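Local coordinates for GGDEF and EAL domain-containing protein (Vibrio cholerae O1 str. 2010EL-1786, PDB 6PWK) that binds cyclic di-GMP in a magnesium-containing EAL domain and probably acts as a receptor that controls large adhesins and biofilm formation, at residues Y204-S209 with F215-F220. Sequence-based numbering, arbitrary orientation.
Sequences YQAANS and FHREVF. With MG (magnesium ion), chain E; C2E (9,9'-[(2R,3R,3aS,5S,7aR,9R,10R,10aS,12S,14aR)-3,5,10,12-tetrahydroxy-5,12-dioxidooctahydro-2H,7H-difuro[3,2-d:3',2'-j][1,3,7,9,2,8]tetraoxadiphosphacyclododecine-2,9-diyl]bis(2-amino-1,9-dihydro-6H-purin-6-one)), chain C.
Gln205 O accepts a hydrogen bond from Glu218 N at 2.8 Å. Arg217 CA lies 3.3 Å from the same Gln205 O in a CA-H...O contact, while Gln205 N returns a nearly straight bond to Glu218 O. This hydrogen-bonded antiparallel pair lies within a beta hairpin of the TIM-like alpha/beta barrel of EAL domains, in which strand 200-209 runs antiparallel to its neighbours. Beyond it, Ala207 N donates a hydrogen bond to His216 O, 2.8 Å, with the N-H...O angle at 178°, and Phe215 N donates one to Ala207 O. Gln205 and Glu218, on the same face as Ala207 and His216, reach the cyclic di-GMP and the magnesium ion; Phe220 also lines the pocket. With CG anti to the backbone N (chi1 -168°) and the chain extended, Gln205 NE2 donates a hydrogen bond to guanine N7 of the cyclic di-GMP, 3.2 Å. Gln410 donates to Gln205 OE1, which also lies in plane at the Phe220 ring edge, 3.6 Å from Phe220 CE2. Amide and ring stand 74° apart. One face of that ring backs the ligand's ribose, C3' sitting over its centre. Glu218, likewise extended, places OE2 2.3 Å from the magnesium ion, which Asn272, Glu304, Asp334 and phosphate O2P also bind; Lys355 and Gln410 hold OE1, which probably fixes the carboxylate's rotation. On the other face, aliphatic Arg217 runs alongside Ala206 and Tyr204 CB before bending at chi3, and its guanidinium pairs with Asp267. The Tyr204 and Val219 side chains lie side by side, pointing the same way, with Tyr204 CE2 3.8 Å from Val219 CG2.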
loop_
_atom_site.group_PDB
_atom_site.type_symbol
_atom_site.label_atom_id
_atom_site.label_comp_id
_atom_site.label_asym_id
_atom_site.label_seq_id
_atom_site.Cartn_x
_atom_site.Cartn_y
_atom_site.Cartn_z
ATOM N N TYR A 204 13.982 -5.601 -31.272
ATOM C CA TYR A 204 15.292 -5.468 -30.639
ATOM C C TYR A 204 16.006 -4.271 -31.256
ATOM O O TYR A 204 16.386 -4.309 -32.431
ATOM C CB TYR A 204 16.120 -6.742 -30.808
ATOM C CG TYR A 204 15.451 -8.003 -30.298
ATOM C CD1 TYR A 204 14.563 -8.714 -31.096
ATOM C CD2 TYR A 204 15.716 -8.490 -29.025
ATOM C CE1 TYR A 204 13.952 -9.867 -30.639
ATOM C CE2 TYR A 204 15.110 -9.644 -28.558
ATOM C CZ TYR A 204 14.230 -10.327 -29.369
ATOM O OH TYR A 204 13.626 -11.474 -28.909
ATOM N N GLN A 205 16.195 -3.217 -30.467
ATOM C CA GLN A 205 16.885 -2.010 -30.911
ATOM C C GLN A 205 18.263 -1.966 -30.265
ATOM O O GLN A 205 18.376 -1.983 -29.034
ATOM C CB GLN A 205 16.086 -0.755 -30.562
ATOM C CG GLN A 205 16.604 0.503 -31.241
ATOM C CD GLN A 205 15.815 1.740 -30.867
ATOM O OE1 GLN A 205 15.531 1.980 -29.693
ATOM N NE2 GLN A 205 15.451 2.534 -31.867
ATOM N N ALA A 206 19.301 -1.902 -31.092
ATOM C CA ALA A 206 20.668 -1.969 -30.599
ATOM C C ALA A 206 21.154 -0.603 -30.132
ATOM O O ALA A 206 20.935 0.415 -30.795
ATOM C CB ALA A 206 21.597 -2.510 -31.685
ATOM N N ALA A 207 21.815 -0.591 -28.977
ATOM C CA ALA A 207 22.497 0.591 -28.463
ATOM C C ALA A 207 23.976 0.453 -28.806
ATOM O O ALA A 207 24.678 -0.380 -28.223
ATOM C CB ALA A 207 22.285 0.734 -26.958
ATOM N N ASN A 208 24.444 1.262 -29.752
ATOM C CA ASN A 208 25.781 1.125 -30.310
ATOM C C ASN A 208 26.648 2.324 -29.951
ATOM O O ASN A 208 26.161 3.452 -29.824
ATOM C CB ASN A 208 25.737 0.975 -31.837
ATOM C CG ASN A 208 25.028 -0.288 -32.280
ATOM O OD1 ASN A 208 24.936 -1.258 -31.528
ATOM N ND2 ASN A 208 24.528 -0.285 -33.508
ATOM N N SER A 209 27.943 2.061 -29.797
ATOM C CA SER A 209 28.927 3.114 -29.610
ATOM C C SER A 209 29.263 3.748 -30.957
ATOM O O SER A 209 28.789 3.318 -32.012
ATOM C CB SER A 209 30.182 2.549 -28.941
ATOM O OG SER A 209 30.849 1.642 -29.802
ATOM N N PHE A 215 26.370 -2.215 -27.247
ATOM C CA PHE A 215 26.285 -2.343 -25.795
ATOM C C PHE A 215 25.238 -3.381 -25.407
ATOM O O PHE A 215 25.539 -4.356 -24.708
ATOM C CB PHE A 215 25.964 -0.981 -25.173
ATOM C CG PHE A 215 26.052 -0.961 -23.674
ATOM C CD1 PHE A 215 27.260 -0.717 -23.041
ATOM C CD2 PHE A 215 24.926 -1.176 -22.898
ATOM C CE1 PHE A 215 27.346 -0.696 -21.663
ATOM C CE2 PHE A 215 25.004 -1.156 -21.517
ATOM C CZ PHE A 215 26.216 -0.915 -20.900
ATOM N N HIS A 216 24.000 -3.184 -25.854
ATOM C CA HIS A 216 22.951 -4.179 -25.690
ATOM C C HIS A 216 21.860 -3.897 -26.713
ATOM O O HIS A 216 21.901 -2.899 -27.436
ATOM C CB HIS A 216 22.391 -4.190 -24.258
ATOM C CG HIS A 216 21.739 -2.906 -23.835
ATOM N ND1 HIS A 216 21.837 -2.414 -22.551
ATOM C CD2 HIS A 216 20.960 -2.028 -24.512
ATOM C CE1 HIS A 216 21.161 -1.282 -22.460
ATOM N NE2 HIS A 216 20.618 -1.026 -23.637
ATOM N N ARG A 217 20.879 -4.793 -26.762
ATOM C CA ARG A 217 19.671 -4.607 -27.556
ATOM C C ARG A 217 18.482 -4.515 -26.613
ATOM O O ARG A 217 18.188 -5.473 -25.890
ATOM C CB ARG A 217 19.479 -5.750 -28.554
ATOM C CG ARG A 217 20.225 -5.570 -29.863
ATOM C CD ARG A 217 20.017 -6.761 -30.779
ATOM N NE ARG A 217 21.265 -7.482 -31.003
ATOM C CZ ARG A 217 22.139 -7.178 -31.956
ATOM N NH1 ARG A 217 21.899 -6.166 -32.780
ATOM N NH2 ARG A 217 23.254 -7.884 -32.086
ATOM N N GLU A 218 17.808 -3.368 -26.616
ATOM C CA GLU A 218 16.624 -3.190 -25.789
ATOM C C GLU A 218 15.431 -3.899 -26.416
ATOM O O GLU A 218 15.224 -3.844 -27.631
ATOM C CB GLU A 218 16.311 -1.706 -25.601
ATOM C CG GLU A 218 15.109 -1.443 -24.709
ATOM C CD GLU A 218 14.924 0.026 -24.390
ATOM O OE1 GLU A 218 15.662 0.859 -24.959
ATOM O OE2 GLU A 218 14.040 0.349 -23.569
ATOM N N VAL A 219 14.646 -4.569 -25.578
ATOM C CA VAL A 219 13.502 -5.356 -26.020
ATOM C C VAL A 219 12.239 -4.522 -25.865
ATOM O O VAL A 219 11.973 -3.974 -24.787
ATOM C CB VAL A 219 13.395 -6.670 -25.229
ATOM C CG1 VAL A 219 12.141 -7.430 -25.625
ATOM C CG2 VAL A 219 14.635 -7.523 -25.451
ATOM N N PHE A 220 11.460 -4.423 -26.938
ATOM C CA PHE A 220 10.170 -3.745 -26.928
ATOM C C PHE A 220 9.074 -4.767 -27.182
ATOM O O PHE A 220 9.161 -5.552 -28.131
ATOM C CB PHE A 220 10.120 -2.637 -27.982
ATOM C CG PHE A 220 11.092 -1.526 -27.730
ATOM C CD1 PHE A 220 11.281 -1.035 -26.450
ATOM C CD2 PHE A 220 11.826 -0.982 -28.770
ATOM C CE1 PHE A 220 12.176 -0.018 -26.211
ATOM C CE2 PHE A 220 12.728 0.038 -28.537
ATOM C CZ PHE A 220 12.903 0.521 -27.254
HETATM MG MG MG E . 13.680 1.744 -21.777
HETATM P P1 C2E C . 11.031 3.294 -23.634
HETATM O O2P C2E C . 11.931 2.678 -22.598
HETATM O O1P C2E C . 11.460 4.732 -23.715
HETATM O "O5'" C2E C . 11.322 2.689 -25.128
HETATM C "C5'" C2E C . 11.582 3.585 -26.157
HETATM C "C4'" C2E C . 10.237 3.808 -26.903
HETATM O "O4'" C2E C . 10.372 4.720 -27.820
HETATM C "C3'" C2E C . 9.832 2.552 -27.697
HETATM O "O3'" C2E C . 8.543 2.713 -28.043
HETATM C "C2'" C2E C . 10.693 2.724 -28.957
HETATM O "O2'" C2E C . 10.172 1.861 -30.055
HETATM C "C1'" C2E C . 10.398 3.961 -29.243
HETATM N N9 C2E C . 11.274 4.766 -30.056
HETATM C C8 C2E C . 12.387 3.993 -30.011
HETATM N N7 C2E C . 13.336 4.634 -30.740
HETATM C C5 C2E C . 12.824 5.767 -31.207
HETATM C C6 C2E C . 13.372 6.917 -32.071
HETATM O O6 C2E C . 14.481 6.911 -32.486
HETATM N N1 C2E C . 12.527 8.026 -32.396
HETATM C C2 C2E C . 11.168 8.099 -31.926
HETATM N N2 C2E C . 10.264 9.206 -32.225
HETATM N N3 C2E C . 10.685 6.998 -31.108
HETATM C C4 C2E C . 11.550 5.841 -30.769
HETATM P P11 C2E C . 7.602 1.406 -27.642
HETATM O O21 C2E C . 7.842 0.112 -28.373
HETATM O O11 C2E C . 6.184 1.794 -27.974
HETATM O O5A C2E C . 7.775 1.370 -26.000
HETATM C C5A C2E C . 7.072 2.403 -25.366
HETATM C C4A C2E C . 7.174 2.254 -23.902
HETATM O O4A C2E C . 6.516 1.191 -23.525
HETATM C C3A C2E C . 8.778 2.033 -23.441
HETATM O O3A C2E C . 9.436 3.362 -23.194
HETATM C C2A C2E C . 8.739 1.380 -22.406
HETATM O O2A C2E C . 8.650 2.298 -21.214
HETATM C C1A C2E C . 7.403 0.465 -22.538
HETATM N N91 C2E C . 7.709 -0.740 -22.959
HETATM C C81 C2E C . 7.957 -1.174 -24.205
HETATM N N71 C2E C . 8.220 -2.491 -24.100
HETATM C C51 C2E C . 8.133 -2.841 -22.819
HETATM C C61 C2E C . 8.324 -4.175 -22.107
HETATM O O61 C2E C . 8.604 -5.122 -22.750
HETATM N N11 C2E C . 8.169 -4.280 -20.689
HETATM C C21 C2E C . 7.827 -3.118 -19.917
HETATM N N21 C2E C . 7.670 -3.229 -18.474
HETATM N N31 C2E C . 7.649 -1.842 -20.611
HETATM C C41 C2E C . 7.812 -1.742 -22.092
#